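Local structure of 4-alpha-glucanotransferase (Corynebacterium glutamicum, 5B68) at residues S233-R241 and D386-D397. The protein is an amylomaltase, or disproportionating enzyme, containing an N-terminal beta-sandwich domain and a larger TIM-barrel-type domain of the 4-alpha-glucanotransferase family. Sequence-based numbering, arbitrary orientation.
Sequences SPYLPTTRR and DLAVGVHPGGAD
R240 reaches across to the loop following barrel strand 382-387; its chain bent at chi3, it places NH2 to donate to A388 O at 2.8 Å, in that carbonyl's plane. V389 O lies over one guanidinium face, while NE hydrogen-bonds a glycerol that probably came from the crystallisation liquor; crossing the aliphatic part at about a right angle, V391 CG1 touches R240 CG at 3.6 Å. The start of helix 396-400 is gripped through T238: its OG1, anti to the backbone N (chi1 -150°), accepts from A396 N at 2.9 Å, and its carbonyl accepts from D397 N in a nearly straight bond (174° at the hydrogen). D397 answers with both carboxylate oxygens. T239 OG1 donates to OD1 (2.7 Å) on the syn side but well out of the carboxylate plane, and R240 N reaches OD2 from above that plane (3.1 Å); the same T239 hydroxyl accepts from R241 N in an ST turn. Y235 OH donates to D386 OD2 (2.6 Å), syn but likewise tilted, ring and carboxylate planes 72° apart; H560 meets the tyrosine ring. Directional polar bonds and apolar packing thus fix an irregular loop between the end of strand 382-387 and the start of helix 396-400, D397's probable negative charge shared between hydroxyl and amide donors.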
ATOM      1  N   SER A 233      -9.928   9.504  -2.475  1.00 24.98           N
ATOM      2  CA  SER A 233      -8.639   9.016  -1.949  1.00 21.84           C
ATOM      3  C   SER A 233      -8.214   7.643  -2.454  1.00 27.50           C
ATOM      4  O   SER A 233      -8.863   6.635  -2.191  1.00 23.45           O
ATOM      5  CB  SER A 233      -8.606   8.993  -0.450  1.00 22.48           C
ATOM      6  OG  SER A 233      -7.319   8.659   0.018  1.00 23.83           O
ATOM      7  N   PRO A 234      -7.041   7.568  -3.068  1.00 26.42           N
ATOM      8  CA  PRO A 234      -6.561   6.236  -3.368  1.00 25.01           C
ATOM      9  C   PRO A 234      -6.230   5.405  -2.121  1.00 23.90           C
ATOM     10  O   PRO A 234      -5.985   4.200  -2.256  1.00 20.48           O
ATOM     11  CB  PRO A 234      -5.286   6.497  -4.152  1.00 27.06           C
ATOM     12  CG  PRO A 234      -5.370   7.881  -4.625  1.00 25.71           C
ATOM     13  CD  PRO A 234      -6.157   8.619  -3.610  1.00 25.58           C
ATOM     14  N   TYR A 235      -6.210   6.038  -0.945  1.00 23.31           N
ATOM     15  CA  TYR A 235      -5.753   5.409   0.261  1.00 26.22           C
ATOM     16  C   TYR A 235      -6.951   4.930   1.105  1.00 24.32           C
ATOM     17  O   TYR A 235      -6.762   4.407   2.187  1.00 24.10           O
ATOM     18  CB  TYR A 235      -4.795   6.333   1.064  1.00 26.98           C
ATOM     19  CG  TYR A 235      -3.429   6.524   0.368  1.00 26.40           C
ATOM     20  CD1 TYR A 235      -2.418   5.589   0.528  1.00 28.38           C
ATOM     21  CD2 TYR A 235      -3.182   7.641  -0.497  1.00 27.27           C
ATOM     22  CE1 TYR A 235      -1.189   5.708  -0.144  1.00 27.66           C
ATOM     23  CE2 TYR A 235      -1.980   7.773  -1.166  1.00 24.98           C
ATOM     24  CZ  TYR A 235      -0.982   6.828  -0.985  1.00 29.49           C
ATOM     25  OH  TYR A 235       0.239   6.990  -1.616  1.00 29.32           O
ATOM     26  N   LEU A 236      -8.165   5.012   0.596  1.00 29.60           N
ATOM     27  CA  LEU A 236      -9.291   4.326   1.287  1.00 27.43           C
ATOM     28  C   LEU A 236     -10.113   3.547   0.289  1.00 23.05           C
ATOM     29  O   LEU A 236     -11.278   3.859   0.051  1.00 26.94           O
ATOM     30  CB  LEU A 236     -10.124   5.314   2.103  1.00 30.75           C
ATOM     31  CG  LEU A 236     -10.938   4.670   3.244  1.00 30.00           C
ATOM     32  CD1 LEU A 236     -10.043   3.997   4.280  1.00 31.42           C
ATOM     33  CD2 LEU A 236     -11.741   5.754   3.920  1.00 34.34           C
ATOM     34  N   PRO A 237      -9.503   2.510  -0.279  1.00 21.49           N
ATOM     35  CA  PRO A 237     -10.177   1.710  -1.313  1.00 20.25           C
ATOM     36  C   PRO A 237     -11.083   0.685  -0.657  1.00 20.58           C
ATOM     37  O   PRO A 237     -11.088   0.566   0.574  1.00 21.38           O
ATOM     38  CB  PRO A 237      -9.015   1.013  -1.990  1.00 21.76           C
ATOM     39  CG  PRO A 237      -8.065   0.756  -0.836  1.00 21.20           C
ATOM     40  CD  PRO A 237      -8.101   2.047  -0.075  1.00 21.35           C
ATOM     41  N   THR A 238     -11.819  -0.023  -1.473  1.00 20.54           N
ATOM     42  CA  THR A 238     -12.782  -1.071  -0.988  1.00 22.02           C
ATOM     43  C   THR A 238     -12.091  -2.423  -0.866  1.00 20.98           C
ATOM     44  O   THR A 238     -12.554  -3.308  -0.118  1.00 21.76           O
ATOM     45  CB  THR A 238     -14.056  -1.127  -1.897  1.00 21.43           C
ATOM     46  OG1 THR A 238     -15.207  -1.554  -1.116  1.00 21.77           O
ATOM     47  CG2 THR A 238     -13.876  -1.998  -3.052  1.00 21.52           C
ATOM     48  N   THR A 239     -10.945  -2.573  -1.500  1.00 17.68           N
ATOM     49  CA  THR A 239     -10.178  -3.823  -1.485  1.00 18.57           C
ATOM     50  C   THR A 239      -8.745  -3.346  -1.707  1.00 22.20           C
ATOM     51  O   THR A 239      -8.544  -2.235  -2.252  1.00 21.00           O
ATOM     52  CB  THR A 239     -10.633  -4.786  -2.608  1.00 21.59           C
ATOM     53  OG1 THR A 239      -9.829  -5.978  -2.668  1.00 19.03           O
ATOM     54  CG2 THR A 239     -10.661  -4.134  -4.058  1.00 23.98           C
ATOM     55  N   ARG A 240      -7.761  -4.139  -1.317  1.00 19.45           N
ATOM     56  CA  ARG A 240      -6.395  -3.903  -1.734  1.00 19.40           C
ATOM     57  C   ARG A 240      -5.933  -4.905  -2.816  1.00 19.47           C
ATOM     58  O   ARG A 240      -4.757  -4.932  -3.249  1.00 21.42           O
ATOM     59  CB  ARG A 240      -5.461  -3.926  -0.530  1.00 19.58           C
ATOM     60  CG  ARG A 240      -5.754  -2.757   0.365  1.00 20.77           C
ATOM     61  CD  ARG A 240      -4.712  -2.582   1.402  1.00 20.77           C
ATOM     62  NE  ARG A 240      -4.576  -3.732   2.305  1.00 22.96           N
ATOM     63  CZ  ARG A 240      -3.451  -4.017   2.958  1.00 25.16           C
ATOM     64  NH1 ARG A 240      -3.435  -5.063   3.811  1.00 25.30           N
ATOM     65  NH2 ARG A 240      -2.337  -3.261   2.782  1.00 20.96           N
ATOM     66  N   ARG A 241      -6.824  -5.749  -3.275  1.00 18.99           N
ATOM     67  CA  ARG A 241      -6.454  -6.732  -4.261  1.00 19.38           C
ATOM     68  C   ARG A 241      -6.859  -6.298  -5.669  1.00 19.72           C
ATOM     69  O   ARG A 241      -6.057  -6.250  -6.547  1.00 19.20           O
ATOM     70  CB  ARG A 241      -7.129  -8.041  -3.961  1.00 20.35           C
ATOM     71  CG  ARG A 241      -6.779  -9.156  -4.920  1.00 21.29           C
ATOM     72  CD  ARG A 241      -7.238 -10.543  -4.537  1.00 20.26           C
ATOM     73  NE  ARG A 241      -7.104 -11.422  -5.657  1.00 23.46           N
ATOM     74  CZ  ARG A 241      -7.538 -12.686  -5.682  1.00 26.39           C
ATOM     75  NH1 ARG A 241      -7.474 -13.342  -6.823  1.00 24.10           N
ATOM     76  NH2 ARG A 241      -8.064 -13.282  -4.578  1.00 22.54           N
ATOM     77  N   ASP A 386       1.858   1.307  -5.632  1.00 19.43           N
ATOM     78  CA  ASP A 386       1.793   1.754  -4.234  1.00 20.34           C
ATOM     79  C   ASP A 386       0.661   0.974  -3.548  1.00 20.31           C
ATOM     80  O   ASP A 386      -0.425   0.914  -4.090  1.00 18.43           O
ATOM     81  CB  ASP A 386       1.511   3.264  -4.181  1.00 20.18           C
ATOM     82  CG  ASP A 386       1.645   3.894  -2.791  1.00 26.79           C
ATOM     83  OD1 ASP A 386       1.660   3.246  -1.734  1.00 31.94           O
ATOM     84  OD2 ASP A 386       1.623   5.105  -2.732  1.00 32.54           O
ATOM     85  N   LEU A 387       0.930   0.445  -2.356  1.00 20.61           N
ATOM     86  CA  LEU A 387      -0.044  -0.383  -1.571  1.00 21.23           C
ATOM     87  C   LEU A 387      -0.528   0.445  -0.432  1.00 20.62           C
ATOM     88  O   LEU A 387       0.243   0.800   0.461  1.00 19.72           O
ATOM     89  CB  LEU A 387       0.649  -1.626  -1.066  1.00 21.16           C
ATOM     90  CG  LEU A 387      -0.145  -2.623  -0.179  1.00 21.19           C
ATOM     91  CD1 LEU A 387      -1.406  -3.115  -0.893  1.00 20.65           C
ATOM     92  CD2 LEU A 387       0.799  -3.738   0.223  1.00 23.38           C
ATOM     93  N   ALA A 388      -1.815   0.794  -0.440  1.00 18.53           N
ATOM     94  CA  ALA A 388      -2.426   1.439   0.648  1.00 20.90           C
ATOM     95  C   ALA A 388      -2.330   0.550   1.939  1.00 19.95           C
ATOM     96  O   ALA A 388      -2.176  -0.676   1.824  1.00 19.82           O
ATOM     97  CB  ALA A 388      -3.879   1.698   0.256  1.00 19.98           C
ATOM     98  N   VAL A 389      -2.450   1.148   3.106  1.00 22.78           N
ATOM     99  CA  VAL A 389      -2.373   0.432   4.388  1.00 25.80           C
ATOM    100  C   VAL A 389      -3.605  -0.458   4.651  1.00 22.31           C
ATOM    101  O   VAL A 389      -3.529  -1.443   5.374  1.00 19.99           O
ATOM    102  CB  VAL A 389      -2.307   1.368   5.645  1.00 30.63           C
ATOM    103  CG1 VAL A 389      -1.728   0.542   6.793  1.00 38.07           C
ATOM    104  CG2 VAL A 389      -1.449   2.545   5.414  1.00 36.73           C
ATOM    105  N   GLY A 390      -4.737  -0.041   4.126  1.00 19.67           N
ATOM    106  CA  GLY A 390      -5.967  -0.701   4.508  1.00 21.85           C
ATOM    107  C   GLY A 390      -7.143  -0.287   3.682  1.00 21.64           C
ATOM    108  O   GLY A 390      -7.021   0.350   2.669  1.00 23.69           O
ATOM    109  N   VAL A 391      -8.300  -0.739   4.124  1.00 23.07           N
ATOM    110  CA  VAL A 391      -9.517  -0.688   3.279  1.00 22.92           C
ATOM    111  C   VAL A 391     -10.625   0.033   4.009  1.00 25.48           C
ATOM    112  O   VAL A 391     -10.592   0.157   5.218  1.00 25.60           O
ATOM    113  CB  VAL A 391     -10.007  -2.085   2.861  1.00 23.78           C
ATOM    114  CG1 VAL A 391      -8.958  -2.839   2.052  1.00 24.77           C
ATOM    115  CG2 VAL A 391     -10.476  -2.926   4.062  1.00 22.05           C
ATOM    116  N   HIS A 392     -11.636   0.411   3.248  1.00 27.37           N
ATOM    117  CA  HIS A 392     -12.822   1.092   3.759  1.00 31.31           C
ATOM    118  C   HIS A 392     -13.622   0.089   4.607  1.00 26.55           C
ATOM    119  O   HIS A 392     -13.801  -1.037   4.176  1.00 27.52           O
ATOM    120  CB  HIS A 392     -13.670   1.562   2.606  1.00 30.51           C
ATOM    121  CG  HIS A 392     -14.742   2.525   2.997  1.00 34.50           C
ATOM    122  ND1 HIS A 392     -15.844   2.145   3.705  1.00 33.66           N
ATOM    123  CD2 HIS A 392     -14.888   3.856   2.759  1.00 39.92           C
ATOM    124  CE1 HIS A 392     -16.638   3.190   3.889  1.00 37.24           C
ATOM    125  NE2 HIS A 392     -16.086   4.236   3.311  1.00 32.48           N
ATOM    126  N   PRO A 393     -14.042   0.487   5.840  1.00 25.83           N
ATOM    127  CA  PRO A 393     -14.709  -0.429   6.799  1.00 26.30           C
ATOM    128  C   PRO A 393     -16.062  -1.071   6.365  1.00 29.29           C
ATOM    129  O   PRO A 393     -16.456  -2.118   6.870  1.00 33.56           O
ATOM    130  CB  PRO A 393     -14.937   0.450   8.020  1.00 30.23           C
ATOM    131  CG  PRO A 393     -14.913   1.861   7.500  1.00 27.19           C
ATOM    132  CD  PRO A 393     -13.817   1.812   6.438  1.00 27.64           C
ATOM    133  N   GLY A 394     -16.770  -0.450   5.456  1.00 30.74           N
ATOM    134  CA  GLY A 394     -18.035  -1.038   4.972  1.00 30.87           C
ATOM    135  C   GLY A 394     -17.943  -1.644   3.598  1.00 29.48           C
ATOM    136  O   GLY A 394     -18.948  -1.816   2.957  1.00 30.01           O
ATOM    137  N   GLY A 395     -16.735  -1.949   3.102  1.00 25.43           N
ATOM    138  CA  GLY A 395     -16.553  -2.293   1.716  1.00 23.37           C
ATOM    139  C   GLY A 395     -16.400  -3.767   1.390  1.00 22.93           C
ATOM    140  O   GLY A 395     -16.717  -4.619   2.207  1.00 22.23           O
ATOM    141  N   ALA A 396     -15.873  -4.048   0.231  1.00 20.00           N
ATOM    142  CA  ALA A 396     -15.819  -5.411  -0.302  1.00 21.99           C
ATOM    143  C   ALA A 396     -14.957  -6.335   0.576  1.00 21.89           C
ATOM    144  O   ALA A 396     -15.414  -7.435   0.974  1.00 21.80           O
ATOM    145  CB  ALA A 396     -15.328  -5.404  -1.748  1.00 19.47           C
ATOM    146  N   ASP A 397     -13.687  -5.926   0.834  1.00 19.75           N
ATOM    147  CA  ASP A 397     -12.794  -6.761   1.636  1.00 20.33           C
ATOM    148  C   ASP A 397     -13.342  -6.878   3.075  1.00 20.26           C
ATOM    149  O   ASP A 397     -13.184  -7.905   3.717  1.00 21.07           O
ATOM    150  CB  ASP A 397     -11.348  -6.258   1.643  1.00 20.18           C
ATOM    151  CG  ASP A 397     -10.541  -6.609   0.403  1.00 20.89           C
ATOM    152  OD1 ASP A 397     -10.995  -7.152  -0.578  1.00 21.63           O
ATOM    153  OD2 ASP A 397      -9.323  -6.260   0.384  1.00 21.08           O
TER
HETATM  154  O   HOH W   1     -13.664  -3.099   2.571  1.00 19.56           O